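PDB 3PM2: odorant-binding protein 47 from Anopheles gambiae, which binds hydrophobic odorants such as menthol, citronellal, decanal and indole, and is thought to carry them through the aqueous fluid around olfactory dendrites. Local coordinates for residues A[9-13]-A[157-163]; A[18-22]-A[144-148]; A[89-95]-A[148-153]. All coordinates share one frame; numbering follows the deposited sequence.

Contact 1. Residues A[9-13]-A[157-163]; sequences PPVPK and NDDCNKL
Pro9 opens the contact by resting its CB on CD2 of Leu163, 4.1 Å away, a light apolar touch at the chain's surface. The next ring, Pro10, lies along the first turns of helix 158-167: its CG sits 3.7 Å from the carbonyl O of Lys162 and about as close to that lysine's CB, proline ring and lysine chain running antiparallel past one another. Tyr166, one turn on, touches both prolines. Val11 then points its branches at the helix and divides them. CG1, anti to its own carbonyl carbon, meets the aliphatic CD of Lys162 at 3.8 Å and also lies against the carboxylate of Asp159, while CG2 packs on CD2 of Leu163. A branched, rigid valine suits a place where two methyls must face different neighbours. Lys13 completes the segment. Its extended chain, with CG anti to the backbone N (chi1 -164°), runs along the helix start, so that CD rests 3.7 Å from CB of Asp159; a bend at chi4 then sets NZ 3.6 Å from SG of Cys160. The backbone O of Lys13 lies 3.4 Å from CD1 of Leu163. No hydrogen bond joins the segments: the long lysines lend methylenes to the packing, and NZ of Lys13 stays 6.2 Å from OD2 of Asp159, too far for a salt bridge. Asn157 N-caps the helix, its OD1 accepting from Cys160 N at 3.0 Å, with an N-H...O angle of 153°. Asparagine serves well here because its short side chain can fold back onto an amide of the first turn. The arrangement is that of an N-capped helix start overlaid by an irregular, proline-rich N-terminal segment, carrying the Cys160 half of the Cys18-Cys160 disulfide of this C-plus odorant-binding protein.

Contact 2. Residues A[18-22]-A[144-148]; sequences CCVTP and TLFAE
Disulfide-linked helices are the hallmark of insect odorant-binding proteins, and here the irregular segment 18-22, with two consecutive half-cystines, lies against the last turn of helix 133-147. Phe146 is the main helical partner. With its CG anti to the backbone N (chi1 -168°), the ring swings toward the cysteines and presents its rim: CB of Cys18 approaches at the edge, near the ring plane, 3.7 Å from CZ. Cys19 touches the same ring more loosely, its CB 4.4 Å from CE1. Thr21 comes in at another part of the edge, and its methyl CG2 also sits 4.0 Å from CA of Phe146, over the helix backbone. The threonine turns its methyl, not its hydroxyl, to the helix: CG2 is anti to the carbonyl carbon while OG1 takes the place between backbone N and carbonyl carbon, chi1 56°. Across the backbones this is the closest approach, the CA atoms of Thr21 and Leu145 being 6.3 Å apart. Leu145 covers the far end of the segment, where its CD1 meets the carbonyl O of Pro22 at 3.7 Å and the ring carbon CD of Pro22 at 4.1 Å. One leucine methyl thus serves both groups, and the compact proline ring offers a smooth apolar surface to it. Beyond the two segments, Phe154 and Phe172 each meet the Phe146 ring edge-to-face, and Trp92 of helix 92-109 packs on Cys19 and Pro22. No hydrogen bond crosses between the segments, and the residues that touch are largely buried, so their mutual attachment probably rests mainly on dispersion and the exclusion of water. Covalent ties add to this: Cys19 is bridged to Cys149, the residue just after the second segment, and Cys18 to Cys160.

Contact 3. Residues A[89-95]-A[148-153]; sequences APEWNKI and ECPAKL
Glu91 folds at chi2 (82°), turning its carboxylate toward Lys152, whose CG stands between the backbone N and the carbonyl carbon (chi1 67°) and whose chain, extended from there on, arrives from the opposite direction. The result is a hydrogen-bonded salt bridge, NZ of Lys152 to OE2 of Glu91 at 2.9 Å, with the ammonium 36° out of the carboxylate plane. Water 1 bridges the same pair, donating to OE1 of Glu91 at 2.7 Å and accepting from NZ of Lys152. Behind these charges the contact is apolar. Pro150 sets its CD 4.0 Å above the plane of the Trp92 ring, offset toward the rim, with CD1 of Ile95 on the same side of the plane. Cys149 meets the indole obliquely, its CA 3.8 Å from CH2 and its sulfur close enough for a sulfur-aromatic contact. At the pyrrole end, CD1 of Leu153 touches both NE1 of Trp92 and CB of Ala89, 3.7 Å from the latter. Ile95 presses CG2 against CB of Glu148 at 3.5 Å. Tryptophan fits because one broad ring can serve proline, cystine and leucine together, and Thr21 also touches it. The long, flexible Glu91 and Lys152 suit the surface, where the salt bridge and its water probably add electrostatic attraction to packing that the ring already provides.

Two disulfides bind the three contacts into one connected region. Contact 2 stands between the others: Cys18 SG joins Cys160 SG of contact 1 at 2.0 Å, and Cys19 SG joins Cys149 SG of contact 3 at 2.0 Å, so neighbouring cysteines tie segment 18-22 in two directions. Packing reinforces both joins. CD1 of Leu163 lies 3.9 Å from SG of Cys18, while CD of Pro22 rests 3.5 Å from CE3 of Trp92. The centres of contacts 2 and 3 are about 8 Å apart, those of 1 and 2 about 14 Å, and contacts 1 and 3 do not touch. Together they connect helices 92-109, 133-147 and 158-167.

Contact 1. Residues A[9-13]-A[157-163]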
loop_
_atom_site.group_PDB
_atom_site.type_symbol
_atom_site.label_atom_id
_atom_site.label_comp_id
_atom_site.label_asym_id
_atom_site.label_seq_id
_atom_site.Cartn_x
_atom_site.Cartn_y
_atom_site.Cartn_z
ATOM N N PRO A 9 -5.023 4.290 -12.261
ATOM C CA PRO A 9 -5.035 2.993 -12.972
ATOM C C PRO A 9 -5.547 3.114 -14.419
ATOM O O PRO A 9 -6.465 3.906 -14.631
ATOM C CB PRO A 9 -5.910 2.075 -12.101
ATOM C CG PRO A 9 -6.501 2.911 -11.058
ATOM C CD PRO A 9 -5.858 4.276 -11.042
ATOM N N PRO A 10 -4.937 2.417 -15.422
ATOM C CA PRO A 10 -5.383 2.573 -16.831
ATOM C C PRO A 10 -6.804 2.112 -17.135
ATOM O O PRO A 10 -7.374 2.505 -18.157
ATOM C CB PRO A 10 -4.340 1.780 -17.620
ATOM C CG PRO A 10 -3.871 0.743 -16.668
ATOM C CD PRO A 10 -3.820 1.461 -15.339
ATOM N N VAL A 11 -7.362 1.266 -16.272
ATOM C CA VAL A 11 -8.732 0.782 -16.393
ATOM C C VAL A 11 -9.412 0.868 -15.034
ATOM O O VAL A 11 -8.754 0.645 -14.015
ATOM C CB VAL A 11 -8.916 -0.615 -17.092
ATOM C CG1 VAL A 11 -8.085 -0.751 -18.364
ATOM C CG2 VAL A 11 -8.647 -1.771 -16.137
ATOM N N PRO A 12 -10.718 1.203 -14.980
ATOM C CA PRO A 12 -11.396 1.277 -13.676
ATOM C C PRO A 12 -11.723 -0.088 -13.062
ATOM O O PRO A 12 -12.265 -0.120 -11.958
ATOM C CB PRO A 12 -12.655 2.092 -13.988
ATOM C CG PRO A 12 -12.944 1.803 -15.410
ATOM C CD PRO A 12 -11.645 1.525 -16.092
ATOM N N LYS A 13 -11.388 -1.206 -13.765
ATOM C CA LYS A 13 -11.612 -2.585 -13.309
ATOM C C LYS A 13 -11.088 -2.767 -11.885
ATOM O O LYS A 13 -9.957 -2.359 -11.570
ATOM C CB LYS A 13 -10.943 -3.604 -14.257
ATOM C CG LYS A 13 -11.420 -5.047 -14.094
ATOM C CD LYS A 13 -10.731 -5.947 -15.096
ATOM C CE LYS A 13 -11.500 -7.212 -15.388
ATOM N NZ LYS A 13 -11.338 -8.215 -14.308
ATOM N N ASN A 157 -6.482 -11.667 -18.811
ATOM C CA ASN A 157 -7.113 -10.866 -19.863
ATOM C C ASN A 157 -6.363 -9.542 -20.020
ATOM O O ASN A 157 -5.498 -9.235 -19.200
ATOM C CB ASN A 157 -8.637 -10.682 -19.647
ATOM C CG ASN A 157 -9.078 -9.885 -18.449
ATOM O OD1 ASN A 157 -8.289 -9.287 -17.745
ATOM N ND2 ASN A 157 -10.377 -9.791 -18.239
ATOM N N ASP A 158 -6.661 -8.790 -21.088
ATOM C CA ASP A 158 -6.028 -7.505 -21.395
ATOM C C ASP A 158 -6.115 -6.491 -20.286
ATOM O O ASP A 158 -5.124 -5.795 -20.025
ATOM C CB ASP A 158 -6.622 -6.904 -22.693
ATOM C CG ASP A 158 -6.183 -7.603 -23.966
ATOM O OD1 ASP A 158 -5.271 -8.456 -23.890
ATOM O OD2 ASP A 158 -6.746 -7.289 -25.043
ATOM N N ASP A 159 -7.293 -6.368 -19.652
ATOM C CA ASP A 159 -7.491 -5.389 -18.588
ATOM C C ASP A 159 -6.667 -5.694 -17.346
ATOM O O ASP A 159 -6.117 -4.773 -16.727
ATOM C CB ASP A 159 -8.969 -5.256 -18.257
ATOM C CG ASP A 159 -9.752 -4.429 -19.255
ATOM O OD1 ASP A 159 -9.164 -4.018 -20.290
ATOM O OD2 ASP A 159 -10.945 -4.209 -19.018
ATOM N N CYS A 160 -6.558 -6.985 -17.003
ATOM C CA CYS A 160 -5.742 -7.393 -15.863
ATOM C C CYS A 160 -4.265 -7.315 -16.197
ATOM O O CYS A 160 -3.482 -7.091 -15.294
ATOM C CB CYS A 160 -6.153 -8.772 -15.354
ATOM S SG CYS A 160 -7.796 -8.797 -14.584
ATOM N N ASN A 161 -3.872 -7.461 -17.491
ATOM C CA ASN A 161 -2.471 -7.256 -17.910
ATOM C C ASN A 161 -2.130 -5.767 -17.660
ATOM O O ASN A 161 -1.040 -5.467 -17.167
ATOM C CB ASN A 161 -2.222 -7.590 -19.391
ATOM C CG ASN A 161 -0.760 -7.472 -19.768
ATOM O OD1 ASN A 161 0.138 -7.958 -19.076
ATOM N ND2 ASN A 161 -0.472 -6.759 -20.821
ATOM N N LYS A 162 -3.073 -4.854 -17.993
ATOM C CA LYS A 162 -2.891 -3.397 -17.774
ATOM C C LYS A 162 -2.743 -3.079 -16.279
ATOM O O LYS A 162 -1.874 -2.289 -15.889
ATOM C CB LYS A 162 -4.035 -2.605 -18.404
ATOM C CG LYS A 162 -3.976 -2.601 -19.938
ATOM C CD LYS A 162 -5.169 -1.891 -20.530
ATOM C CE LYS A 162 -5.291 -2.160 -22.011
ATOM N NZ LYS A 162 -6.580 -1.655 -22.545
ATOM N N LEU A 163 -3.570 -3.712 -15.440
ATOM C CA LEU A 163 -3.472 -3.535 -14.004
ATOM C C LEU A 163 -2.168 -4.139 -13.450
ATOM O O LEU A 163 -1.584 -3.558 -12.531
ATOM C CB LEU A 163 -4.706 -4.064 -13.260
ATOM C CG LEU A 163 -6.054 -3.336 -13.473
ATOM C CD1 LEU A 163 -7.086 -3.856 -12.480
ATOM C CD2 LEU A 163 -5.922 -1.802 -13.339
#

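Contact 2. Residues A[18-22]-A[144-148]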
loop_
_atom_site.group_PDB
_atom_site.type_symbol
_atom_site.label_atom_id
_atom_site.label_comp_id
_atom_site.label_asym_id
_atom_site.label_seq_id
_atom_site.Cartn_x
_atom_site.Cartn_y
_atom_site.Cartn_z
ATOM N N CYS A 18 -9.182 -9.442 -10.848
ATOM C CA CYS A 18 -7.952 -9.987 -11.417
ATOM C C CYS A 18 -7.381 -11.049 -10.499
ATOM O O CYS A 18 -6.886 -12.053 -10.990
ATOM C CB CYS A 18 -6.936 -8.883 -11.672
ATOM S SG CYS A 18 -7.479 -7.687 -12.903
ATOM N N CYS A 19 -7.373 -10.785 -9.180
ATOM C CA CYS A 19 -6.868 -11.717 -8.164
ATOM C C CYS A 19 -7.450 -11.359 -6.813
ATOM O O CYS A 19 -7.460 -10.179 -6.445
ATOM C CB CYS A 19 -5.335 -11.731 -8.119
ATOM S SG CYS A 19 -4.649 -12.985 -6.995
ATOM N N VAL A 20 -7.877 -12.375 -6.039
ATOM C CA VAL A 20 -8.355 -12.160 -4.687
ATOM C C VAL A 20 -7.108 -12.272 -3.802
ATOM O O VAL A 20 -6.474 -13.325 -3.753
ATOM C CB VAL A 20 -9.508 -13.119 -4.283
ATOM C CG1 VAL A 20 -9.947 -12.864 -2.847
ATOM C CG2 VAL A 20 -10.695 -12.971 -5.236
ATOM N N THR A 21 -6.713 -11.165 -3.172
ATOM C CA THR A 21 -5.473 -11.112 -2.386
ATOM C C THR A 21 -5.747 -11.000 -0.879
ATOM O O THR A 21 -6.809 -10.517 -0.472
ATOM C CB THR A 21 -4.632 -9.874 -2.822
ATOM O OG1 THR A 21 -5.437 -8.722 -2.690
ATOM C CG2 THR A 21 -4.111 -9.954 -4.260
ATOM N N PRO A 22 -4.767 -11.369 -0.026
ATOM C CA PRO A 22 -4.923 -11.146 1.418
ATOM C C PRO A 22 -5.063 -9.649 1.716
ATOM O O PRO A 22 -4.669 -8.795 0.901
ATOM C CB PRO A 22 -3.602 -11.677 1.986
ATOM C CG PRO A 22 -3.135 -12.665 0.972
ATOM C CD PRO A 22 -3.454 -11.970 -0.314
ATOM N N THR A 144 3.171 -6.304 -3.956
ATOM C CA THR A 144 3.819 -7.627 -3.902
ATOM C C THR A 144 2.784 -8.760 -3.926
ATOM O O THR A 144 2.981 -9.729 -4.669
ATOM C CB THR A 144 4.745 -7.738 -2.677
ATOM O OG1 THR A 144 5.699 -6.656 -2.700
ATOM C CG2 THR A 144 5.458 -9.096 -2.610
ATOM N N LEU A 145 1.717 -8.665 -3.099
ATOM C CA LEU A 145 0.676 -9.713 -3.066
ATOM C C LEU A 145 0.042 -9.933 -4.433
ATOM O O LEU A 145 -0.106 -11.075 -4.866
ATOM C CB LEU A 145 -0.425 -9.425 -2.019
ATOM C CG LEU A 145 0.071 -9.428 -0.554
ATOM C CD1 LEU A 145 -0.976 -8.760 0.381
ATOM C CD2 LEU A 145 0.593 -10.836 -0.121
ATOM N N PHE A 146 -0.304 -8.839 -5.117
ATOM C CA PHE A 146 -0.913 -8.877 -6.445
ATOM C C PHE A 146 0.019 -9.521 -7.487
ATOM O O PHE A 146 -0.439 -10.360 -8.264
ATOM C CB PHE A 146 -1.333 -7.454 -6.878
ATOM C CG PHE A 146 -2.215 -7.390 -8.105
ATOM C CD1 PHE A 146 -3.565 -7.739 -8.036
ATOM C CD2 PHE A 146 -1.716 -6.930 -9.317
ATOM C CE1 PHE A 146 -4.400 -7.602 -9.151
ATOM C CE2 PHE A 146 -2.546 -6.831 -10.446
ATOM C CZ PHE A 146 -3.880 -7.172 -10.357
ATOM N N ALA A 147 1.319 -9.143 -7.483
ATOM C CA ALA A 147 2.350 -9.664 -8.403
ATOM C C ALA A 147 2.666 -11.152 -8.183
ATOM O O ALA A 147 3.028 -11.859 -9.125
ATOM C CB ALA A 147 3.628 -8.843 -8.254
ATOM N N GLU A 148 2.518 -11.630 -6.945
ATOM C CA GLU A 148 2.813 -13.017 -6.585
ATOM C C GLU A 148 1.628 -13.961 -6.806
ATOM O O GLU A 148 1.751 -15.176 -6.622
ATOM C CB GLU A 148 3.286 -13.104 -5.128
ATOM C CG GLU A 148 4.638 -12.473 -4.857
ATOM C CD GLU A 148 5.831 -13.143 -5.491
ATOM O OE1 GLU A 148 5.682 -14.247 -6.058
ATOM O OE2 GLU A 148 6.924 -12.545 -5.431
#

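Contact 3. Residues A[89-95]-A[148-153]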
loop_
_atom_site.group_PDB
_atom_site.type_symbol
_atom_site.label_atom_id
_atom_site.label_comp_id
_atom_site.label_asym_id
_atom_site.label_seq_id
_atom_site.Cartn_x
_atom_site.Cartn_y
_atom_site.Cartn_z
ATOM N N ALA A 89 -6.572 -19.866 -0.769
ATOM C CA ALA A 89 -5.743 -20.947 -1.319
ATOM C C ALA A 89 -4.473 -21.093 -0.433
ATOM O O ALA A 89 -3.974 -20.077 0.065
ATOM C CB ALA A 89 -5.355 -20.624 -2.752
ATOM N N PRO A 90 -3.978 -22.334 -0.186
ATOM C CA PRO A 90 -2.850 -22.510 0.755
ATOM C C PRO A 90 -1.548 -21.846 0.352
ATOM O O PRO A 90 -0.692 -21.615 1.211
ATOM C CB PRO A 90 -2.715 -24.028 0.891
ATOM C CG PRO A 90 -3.375 -24.589 -0.323
ATOM C CD PRO A 90 -4.482 -23.636 -0.669
ATOM N N GLU A 91 -1.405 -21.511 -0.935
ATOM C CA GLU A 91 -0.235 -20.794 -1.462
ATOM C C GLU A 91 -0.035 -19.436 -0.771
ATOM O O GLU A 91 1.097 -18.973 -0.640
ATOM C CB GLU A 91 -0.385 -20.538 -2.961
ATOM C CG GLU A 91 -0.309 -21.795 -3.817
ATOM C CD GLU A 91 -1.570 -22.624 -3.955
ATOM O OE1 GLU A 91 -2.564 -22.360 -3.242
ATOM O OE2 GLU A 91 -1.540 -23.593 -4.742
ATOM N N TRP A 92 -1.131 -18.804 -0.344
ATOM C CA TRP A 92 -1.091 -17.482 0.283
ATOM C C TRP A 92 -0.347 -17.349 1.605
ATOM O O TRP A 92 0.175 -16.269 1.873
ATOM C CB TRP A 92 -2.475 -16.857 0.338
ATOM C CG TRP A 92 -3.001 -16.450 -1.014
ATOM C CD1 TRP A 92 -4.050 -17.013 -1.681
ATOM C CD2 TRP A 92 -2.528 -15.372 -1.847
ATOM N NE1 TRP A 92 -4.267 -16.352 -2.873
ATOM C CE2 TRP A 92 -3.323 -15.367 -3.018
ATOM C CE3 TRP A 92 -1.452 -14.467 -1.756
ATOM C CZ2 TRP A 92 -3.136 -14.443 -4.051
ATOM C CZ3 TRP A 92 -1.271 -13.535 -2.784
ATOM C CH2 TRP A 92 -2.096 -13.540 -3.920
ATOM N N ASN A 93 -0.237 -18.432 2.401
ATOM C CA ASN A 93 0.486 -18.388 3.679
ATOM C C ASN A 93 1.935 -17.933 3.484
ATOM O O ASN A 93 2.323 -16.897 4.042
ATOM C CB ASN A 93 0.431 -19.739 4.406
ATOM C CG ASN A 93 1.073 -19.690 5.762
ATOM O OD1 ASN A 93 2.240 -20.055 5.937
ATOM N ND2 ASN A 93 0.341 -19.184 6.732
ATOM N N LYS A 94 2.708 -18.690 2.664
ATOM C CA LYS A 94 4.112 -18.399 2.364
ATOM C C LYS A 94 4.282 -17.113 1.581
ATOM O O LYS A 94 5.221 -16.374 1.860
ATOM C CB LYS A 94 4.793 -19.556 1.607
ATOM C CG LYS A 94 6.309 -19.603 1.801
ATOM C CD LYS A 94 6.690 -20.261 3.135
ATOM C CE LYS A 94 7.589 -19.376 3.963
ATOM N NZ LYS A 94 7.528 -19.727 5.408
ATOM N N ILE A 95 3.412 -16.859 0.585
ATOM C CA ILE A 95 3.489 -15.644 -0.222
ATOM C C ILE A 95 3.367 -14.431 0.703
ATOM O O ILE A 95 4.186 -13.527 0.618
ATOM C CB ILE A 95 2.411 -15.625 -1.333
ATOM C CG1 ILE A 95 2.656 -16.754 -2.375
ATOM C CG2 ILE A 95 2.370 -14.252 -1.996
ATOM C CD1 ILE A 95 1.538 -16.847 -3.491
ATOM N N GLU A 148 2.518 -11.630 -6.945
ATOM C CA GLU A 148 2.813 -13.017 -6.585
ATOM C C GLU A 148 1.628 -13.961 -6.806
ATOM O O GLU A 148 1.751 -15.176 -6.622
ATOM C CB GLU A 148 3.286 -13.104 -5.128
ATOM C CG GLU A 148 4.638 -12.473 -4.857
ATOM C CD GLU A 148 5.831 -13.143 -5.491
ATOM O OE1 GLU A 148 5.682 -14.247 -6.058
ATOM O OE2 GLU A 148 6.924 -12.545 -5.431
ATOM N N CYS A 149 0.485 -13.410 -7.179
ATOM C CA CYS A 149 -0.713 -14.213 -7.427
ATOM C C CYS A 149 -0.432 -15.416 -8.362
ATOM O O CYS A 149 0.064 -15.199 -9.465
ATOM C CB CYS A 149 -1.843 -13.349 -7.972
ATOM S SG CYS A 149 -3.435 -14.220 -8.085
ATOM N N PRO A 150 -0.688 -16.672 -7.928
ATOM C CA PRO A 150 -0.498 -17.827 -8.843
ATOM C C PRO A 150 -1.332 -17.650 -10.116
ATOM O O PRO A 150 -2.465 -17.186 -10.027
ATOM C CB PRO A 150 -1.041 -19.016 -8.035
ATOM C CG PRO A 150 -0.944 -18.569 -6.586
ATOM C CD PRO A 150 -1.251 -17.103 -6.629
ATOM N N ALA A 151 -0.793 -18.028 -11.293
ATOM C CA ALA A 151 -1.498 -17.875 -12.582
ATOM C C ALA A 151 -2.889 -18.544 -12.531
ATOM O O ALA A 151 -3.835 -18.002 -13.080
ATOM C CB ALA A 151 -0.682 -18.485 -13.708
ATOM N N LYS A 152 -3.021 -19.646 -11.780
ATOM C CA LYS A 152 -4.292 -20.380 -11.650
ATOM C C LYS A 152 -5.380 -19.544 -10.935
ATOM O O LYS A 152 -6.558 -19.877 -11.044
ATOM C CB LYS A 152 -4.099 -21.769 -10.997
ATOM C CG LYS A 152 -3.665 -21.756 -9.532
ATOM C CD LYS A 152 -3.651 -23.151 -8.928
ATOM C CE LYS A 152 -3.460 -23.095 -7.427
ATOM N NZ LYS A 152 -3.377 -24.448 -6.814
ATOM N N LEU A 153 -4.966 -18.486 -10.183
ATOM C CA LEU A 153 -5.850 -17.599 -9.417
ATOM C C LEU A 153 -5.947 -16.204 -10.012
ATOM O O LEU A 153 -6.613 -15.339 -9.439
ATOM C CB LEU A 153 -5.379 -17.527 -7.936
ATOM C CG LEU A 153 -5.456 -18.856 -7.172
ATOM C CD1 LEU A 153 -4.692 -18.782 -5.881
ATOM C CD2 LEU A 153 -6.905 -19.272 -6.925
HETATM O O HOH W 1 -4.474 -23.995 -4.286
#